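PDB 3PN7: myosin regulatory light chain from Placopecten magellanicus, which probably confers calcium control on the ATPase activity of molluscan muscle myosin. Local coordinates for residues Gly38-Ile42 with Asn43-Glu47; Gly70-Phe74 with Thr75-Ser79; Glu112-Lys115 with Asp116-Asn120. All blocks are in the same frame, centred on the assembly; numbering follows the deposited sequence.

Contact 1 of 3, residues Gly38-Ile42 with Asn43-Glu47; sequences GFIDI and NDLKE. With MG (magnesium ion), chain G.
The carboxylate planes of Asp-41 and Asp-44 lie 32° apart where the side chains cross at about a right angle, each carboxylate taking the other residue's N-H. Asp-44 OD2 receives Asp-41 N at 3.2 Å through its anti lone pair, while Asp-41 OD1 accepts Asp-44 N at 3.0 Å, nearly along its C-O axis. With CG between backbone N and carbonyl carbon (chi1 61°), a short aspartate such as Asp-41 can turn OD1 forward onto Asp-44 N. This reciprocal pair is a capping box, and the last residues of the EF-hand loop already form the first turn of helix 42-52. Asp-44 OD2 also binds the magnesium ion at 2.4 Å, as do Phe-39 O, at 2.5 Å, and Asp-33 OD2; Asn-35 belongs to the site. Asp-44 OD1 stays 3.6 Å from the magnesium ion and accepts Asn-35 N, making the carboxylate a one-oxygen ligand. Asp-41 OD1 and Asp-44 OD2 are both acceptors, 2.9 Å apart, a closeness probably eased by the metal and by the N-H that each oxygen accepts. Behind this polar layer, Ile-40 CG2 packs on Leu-45 CD1 at 3.9 Å, while Lys-46 runs alongside Ile-42 and sends NZ to Asp-58.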
# COMPACT_ATOMS: atom_id res chain seq x y z
N GLY B 38 -42.39 7.13 -11.69
CA GLY B 38 -41.85 5.95 -11.05
C GLY B 38 -41.16 5.13 -12.12
O GLY B 38 -40.60 4.07 -11.85
N PHE B 39 -41.22 5.64 -13.34
CA PHE B 39 -40.57 5.01 -14.49
C PHE B 39 -39.78 6.07 -15.22
O PHE B 39 -40.14 7.23 -15.20
CB PHE B 39 -41.61 4.42 -15.46
CG PHE B 39 -42.38 3.27 -14.88
CD1 PHE B 39 -41.92 1.97 -15.03
CD2 PHE B 39 -43.53 3.48 -14.13
CE1 PHE B 39 -42.60 0.91 -14.47
CE2 PHE B 39 -44.21 2.43 -13.57
CZ PHE B 39 -43.75 1.13 -13.74
N ILE B 40 -38.69 5.69 -15.85
CA ILE B 40 -38.05 6.56 -16.83
C ILE B 40 -38.44 6.11 -18.24
O ILE B 40 -38.16 4.97 -18.64
CB ILE B 40 -36.50 6.54 -16.69
CG1 ILE B 40 -36.07 7.03 -15.30
CG2 ILE B 40 -35.83 7.38 -17.79
CD1 ILE B 40 -34.56 6.90 -15.09
N ASP B 41 -39.11 6.98 -18.99
CA ASP B 41 -39.41 6.68 -20.40
C ASP B 41 -38.64 7.58 -21.35
O ASP B 41 -37.78 8.35 -20.94
CB ASP B 41 -40.91 6.74 -20.68
CG ASP B 41 -41.51 8.11 -20.43
OD1 ASP B 41 -40.75 9.08 -20.24
OD2 ASP B 41 -42.75 8.23 -20.42
N ILE B 42 -38.95 7.50 -22.64
CA ILE B 42 -38.18 8.28 -23.60
C ILE B 42 -38.36 9.79 -23.42
O ILE B 42 -37.43 10.56 -23.65
CB ILE B 42 -38.45 7.85 -25.05
CG1 ILE B 42 -37.50 8.61 -25.98
CG2 ILE B 42 -39.92 8.10 -25.42
CD1 ILE B 42 -37.29 7.95 -27.32
N ASN B 43 -39.54 10.21 -22.98
CA ASN B 43 -39.81 11.62 -22.72
C ASN B 43 -39.00 12.17 -21.54
O ASN B 43 -38.48 13.29 -21.60
CB ASN B 43 -41.30 11.86 -22.48
CG ASN B 43 -42.16 11.44 -23.67
OD1 ASN B 43 -41.75 11.52 -24.83
ND2 ASN B 43 -43.38 10.98 -23.37
N ASP B 44 -38.90 11.38 -20.46
CA ASP B 44 -38.08 11.73 -19.31
C ASP B 44 -36.64 11.92 -19.72
O ASP B 44 -35.97 12.87 -19.31
CB ASP B 44 -38.16 10.64 -18.26
CG ASP B 44 -39.45 10.65 -17.49
OD1 ASP B 44 -39.75 11.70 -16.87
OD2 ASP B 44 -40.16 9.62 -17.49
N LEU B 45 -36.17 10.99 -20.54
CA LEU B 45 -34.79 10.99 -21.00
C LEU B 45 -34.53 12.20 -21.88
O LEU B 45 -33.55 12.93 -21.66
CB LEU B 45 -34.51 9.70 -21.77
CG LEU B 45 -33.26 8.86 -21.51
CD1 LEU B 45 -32.94 8.76 -20.05
CD2 LEU B 45 -33.46 7.49 -22.12
N LYS B 46 -35.39 12.42 -22.87
CA LYS B 46 -35.29 13.60 -23.73
C LYS B 46 -35.28 14.88 -22.90
O LYS B 46 -34.44 15.77 -23.10
CB LYS B 46 -36.48 13.69 -24.70
CG LYS B 46 -36.52 12.65 -25.80
CD LYS B 46 -37.45 13.12 -26.91
CE LYS B 46 -37.44 12.18 -28.10
NZ LYS B 46 -37.99 12.83 -29.33
N GLU B 47 -36.23 14.96 -21.97
CA GLU B 47 -36.31 16.09 -21.05
C GLU B 47 -35.00 16.28 -20.28
O GLU B 47 -34.45 17.38 -20.25
CB GLU B 47 -37.47 15.92 -20.08
CG GLU B 47 -37.95 17.23 -19.53
CD GLU B 47 -38.22 18.24 -20.65
OE1 GLU B 47 -38.88 17.87 -21.64
OE2 GLU B 47 -37.74 19.39 -20.55
MG MG G . -41.81 8.91 -15.93

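Contact 2 of 3, residues Gly70-Phe74 with Thr75-Ser79; sequences GPLNF and TMFLS
Phe-74 O receives Leu-78 N at 2.8 Å, and this bond sets the first turn of helix 74-85. One residue earlier, Asn-73 O takes Phe-77 N along a more bent path, with an N-H...O angle of 133°. Asn-73 holds the N-cap position, yet its side chain makes no capping bond, and the helix start rests on backbone bonds and apolar contacts. This is the loop and following helix of the second EF-hand of the pair, with Leu-72 backbone-bonded to Ile-40 of the magnesium-binding loop.

Because CG of Phe-74 stands anti to its N (chi1 176°), the ring runs beside the helix toward Leu-78. Leu-78 CG lies over one face in a CH-pi contact, 4.0 Å from the ring centroid, and CD2 of that leucine touches Phe-74 CZ at 3.6 Å. The ring of Phe-77 meets Phe-74 obliquely, with 4.1 Å from Phe-74 CE1 to Phe-77 CD2. Lys-26 makes a cation-pi contact with Phe-74, whereas Phe-29 meets Phe-77 edge-to-face. Replacing Phe-74 by an alanine would probably open a gap beside Leu-78 and Phe-77 and leave Lys-26 without its aromatic partner.

Before the helix, Leu-72 is the centre of an inverse gamma turn, closed by Asn-73 N on Pro-71 O at 2.7 Å. Leu-72 CD2 lies at the edge of the Phe-77 ring, 3.8 Å from Phe-77 CB, a place that suits a branched apolar chain. Met-76, flexible and bent at chi2 and chi3, curls its CE back to within 3.9 Å of Gly-70 N. A glycine fits there, since a side-chain carbon would collide with the proline ring that follows. The fit thus rests on apolar packing, with little directional polar bonding beyond the backbone.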
# COMPACT_ATOMS: atom_id res chain seq x y z
N GLY B 70 -37.20 -4.63 -19.15
CA GLY B 70 -38.58 -4.29 -18.84
C GLY B 70 -38.75 -2.79 -18.68
O GLY B 70 -37.81 -2.03 -18.92
N PRO B 71 -39.95 -2.34 -18.29
CA PRO B 71 -40.17 -0.90 -18.07
C PRO B 71 -39.22 -0.36 -17.00
O PRO B 71 -39.02 -1.02 -15.98
CB PRO B 71 -41.62 -0.83 -17.61
CG PRO B 71 -42.28 -2.01 -18.27
CD PRO B 71 -41.22 -3.10 -18.24
N LEU B 72 -38.63 0.80 -17.24
CA LEU B 72 -37.52 1.28 -16.41
C LEU B 72 -37.96 1.86 -15.06
O LEU B 72 -37.96 3.06 -14.84
CB LEU B 72 -36.67 2.27 -17.19
CG LEU B 72 -35.16 2.15 -17.04
CD1 LEU B 72 -34.49 3.35 -17.68
CD2 LEU B 72 -34.78 2.01 -15.58
N ASN B 73 -38.36 0.94 -14.19
CA ASN B 73 -38.53 1.09 -12.77
C ASN B 73 -37.25 1.53 -12.08
O ASN B 73 -36.17 1.42 -12.65
CB ASN B 73 -38.75 -0.33 -12.24
CG ASN B 73 -40.14 -0.55 -11.77
OD1 ASN B 73 -40.85 0.41 -11.47
ND2 ASN B 73 -40.54 -1.81 -11.69
N PHE B 74 -37.35 1.94 -10.81
CA PHE B 74 -36.13 2.08 -10.03
C PHE B 74 -35.38 0.75 -9.85
O PHE B 74 -34.16 0.73 -9.89
CB PHE B 74 -36.34 2.74 -8.67
CG PHE B 74 -35.07 2.81 -7.83
CD1 PHE B 74 -33.99 3.58 -8.24
CD2 PHE B 74 -34.93 2.06 -6.67
CE1 PHE B 74 -32.82 3.64 -7.50
CE2 PHE B 74 -33.76 2.11 -5.93
CZ PHE B 74 -32.71 2.90 -6.34
N THR B 75 -36.10 -0.35 -9.65
CA THR B 75 -35.40 -1.63 -9.49
C THR B 75 -34.74 -2.06 -10.81
O THR B 75 -33.63 -2.59 -10.81
CB THR B 75 -36.26 -2.76 -8.86
OG1 THR B 75 -36.41 -3.85 -9.78
CG2 THR B 75 -37.62 -2.25 -8.44
N MET B 76 -35.39 -1.79 -11.92
CA MET B 76 -34.74 -1.98 -13.21
C MET B 76 -33.53 -1.03 -13.37
O MET B 76 -32.54 -1.36 -14.03
CB MET B 76 -35.75 -1.76 -14.32
CG MET B 76 -35.24 -2.06 -15.70
SD MET B 76 -34.83 -3.81 -15.92
CE MET B 76 -36.33 -4.62 -15.38
N PHE B 77 -33.60 0.15 -12.76
CA PHE B 77 -32.52 1.14 -12.86
C PHE B 77 -31.33 0.62 -12.07
O PHE B 77 -30.18 0.67 -12.54
CB PHE B 77 -33.02 2.46 -12.28
CG PHE B 77 -32.04 3.59 -12.36
CD1 PHE B 77 -32.00 4.41 -13.47
CD2 PHE B 77 -31.22 3.90 -11.29
CE1 PHE B 77 -31.13 5.50 -13.54
CE2 PHE B 77 -30.36 4.97 -11.34
CZ PHE B 77 -30.31 5.77 -12.47
N LEU B 78 -31.62 0.09 -10.89
CA LEU B 78 -30.61 -0.54 -10.05
C LEU B 78 -29.93 -1.64 -10.82
O LEU B 78 -28.71 -1.79 -10.79
CB LEU B 78 -31.26 -1.16 -8.83
CG LEU B 78 -31.47 -0.32 -7.58
CD1 LEU B 78 -31.82 -1.29 -6.46
CD2 LEU B 78 -30.20 0.45 -7.24
N SER B 79 -30.74 -2.43 -11.49
CA SER B 79 -30.28 -3.56 -12.26
C SER B 79 -29.32 -3.13 -13.38
O SER B 79 -28.36 -3.85 -13.72
CB SER B 79 -31.51 -4.28 -12.81
OG SER B 79 -31.26 -4.84 -14.08

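Contact 3 of 3, residues Glu112-Lys115 with Asp116-Asn120; sequences EYIK and DLLEN
Leu-117 sets its CD1 methyl over the centre of the Tyr-113 ring, 3.9 Å above the plane and only 11° off the normal to it. Two torsions bring them together: the tyrosine CG is anti to its backbone N (chi1 -175°), laying the ring along the helix, while leucine CG sits beside its own N (chi1 -64°) and leans back one turn. The result is an i to i+4 CH-pi contact, and beneath it Leu-117 N bonds Tyr-113 O at 2.9 Å almost straight. Ile-114, stiffened by branching at CB, crosses Leu-117 at about a right angle, CD1 to CD1 4.0 Å. Leu-118 sends CD2 to Ile-114 CG1 at 3.9 Å and CD1 to Ile-114 CD1. Helix 111-120 follows strand 109-110 in the C-terminal, EF-hand-like half, away from the magnesium site, and packs on helix 127-134, whose Phe-134 touches Ile-114 and Leu-118 and makes a cation-pi contact with Lys-115. Leu-117 and Leu-118 pack on apolar side chains of a neighbouring chain, Leu-117 also on an aromatic side chain of a second one. The helix thus turns its apolar side to partners within the chain and beyond it, while the amides of Asp-116 to Glu-119 are used in i to i+4 bonds.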
# COMPACT_ATOMS: atom_id res chain seq x y z
N GLU B 112 6.79 7.85 -12.62
CA GLU B 112 7.37 6.51 -12.59
C GLU B 112 6.90 5.74 -11.36
O GLU B 112 6.83 4.52 -11.37
CB GLU B 112 8.91 6.55 -12.59
CG GLU B 112 9.52 7.91 -12.91
CD GLU B 112 9.50 8.90 -11.74
OE1 GLU B 112 9.89 8.52 -10.60
OE2 GLU B 112 9.13 10.07 -11.99
N TYR B 113 6.56 6.46 -10.30
CA TYR B 113 6.08 5.84 -9.07
C TYR B 113 4.66 5.28 -9.27
O TYR B 113 4.41 4.11 -9.00
CB TYR B 113 6.10 6.87 -7.94
CG TYR B 113 5.75 6.38 -6.55
CD1 TYR B 113 6.05 5.08 -6.14
CD2 TYR B 113 5.13 7.23 -5.63
CE1 TYR B 113 5.74 4.64 -4.84
CE2 TYR B 113 4.82 6.81 -4.35
CZ TYR B 113 5.11 5.52 -3.97
OH TYR B 113 4.80 5.12 -2.69
N ILE B 114 3.74 6.11 -9.74
CA ILE B 114 2.38 5.61 -9.97
C ILE B 114 2.29 4.53 -11.06
O ILE B 114 1.47 3.61 -10.98
CB ILE B 114 1.37 6.76 -10.23
CG1 ILE B 114 -0.04 6.18 -10.22
CG2 ILE B 114 1.69 7.51 -11.53
CD1 ILE B 114 -0.43 5.58 -8.87
N LYS B 115 3.14 4.60 -12.07
CA LYS B 115 3.17 3.54 -13.06
C LYS B 115 3.62 2.23 -12.43
O LYS B 115 3.04 1.18 -12.69
CB LYS B 115 4.06 3.92 -14.25
CG LYS B 115 3.43 4.97 -15.12
CD LYS B 115 4.05 4.98 -16.52
CE LYS B 115 3.36 6.02 -17.39
NZ LYS B 115 3.71 5.84 -18.83
N ASP B 116 4.63 2.30 -11.58
CA ASP B 116 5.17 1.12 -10.92
C ASP B 116 4.11 0.50 -10.02
O ASP B 116 3.85 -0.71 -10.09
CB ASP B 116 6.43 1.48 -10.13
CG ASP B 116 7.14 0.25 -9.55
OD1 ASP B 116 6.99 -0.85 -10.11
OD2 ASP B 116 7.85 0.41 -8.54
N LEU B 117 3.49 1.32 -9.17
CA LEU B 117 2.43 0.82 -8.29
C LEU B 117 1.32 0.09 -9.06
O LEU B 117 0.83 -0.97 -8.65
CB LEU B 117 1.80 1.96 -7.49
CG LEU B 117 2.68 2.73 -6.50
CD1 LEU B 117 2.03 4.08 -6.16
CD2 LEU B 117 2.84 1.91 -5.25
N LEU B 118 0.92 0.67 -10.18
CA LEU B 118 -0.28 0.22 -10.88
C LEU B 118 0.04 -1.07 -11.62
O LEU B 118 -0.75 -2.01 -11.63
CB LEU B 118 -0.73 1.28 -11.89
CG LEU B 118 -1.99 2.15 -11.69
CD1 LEU B 118 -2.38 2.33 -10.26
CD2 LEU B 118 -1.84 3.50 -12.36
N GLU B 119 1.21 -1.10 -12.25
CA GLU B 119 1.59 -2.18 -13.15
C GLU B 119 2.19 -3.40 -12.46
O GLU B 119 1.96 -4.53 -12.87
CB GLU B 119 2.56 -1.65 -14.20
CG GLU B 119 2.82 -2.60 -15.35
CD GLU B 119 3.50 -1.91 -16.52
OE1 GLU B 119 4.35 -1.03 -16.27
OE2 GLU B 119 3.20 -2.26 -17.68
N ASN B 120 2.98 -3.17 -11.41
CA ASN B 120 3.73 -4.26 -10.79
C ASN B 120 3.27 -4.68 -9.41
O ASN B 120 3.79 -5.64 -8.85
CB ASN B 120 5.23 -3.96 -10.77
CG ASN B 120 5.77 -3.69 -12.16
OD1 ASN B 120 6.44 -2.68 -12.40
ND2 ASN B 120 5.44 -4.57 -13.09

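How the contacts relate
The contacts follow one another along the chain, and each starts or lies along a helix: contact 1 opens helix 42-52, contact 2 helix 74-85, and contact 3 sits on helix 111-120. Contacts 1 and 2 have centres about 12 Å apart and belong to paired EF-hand loops, joined by a probable hydrogen bond from Ile-40 N to Leu-72 O at 2.9 Å. Phe-39 also packs on Pro-71 and Asn-73, tying the magnesium loop to its partner. Contact 3 lies beyond the chain's centre, its centre about 43 Å from that of contact 1 and 39 Å from that of contact 2, in the other half of the molecule, consistent with the two-lobed form of this family's light chains.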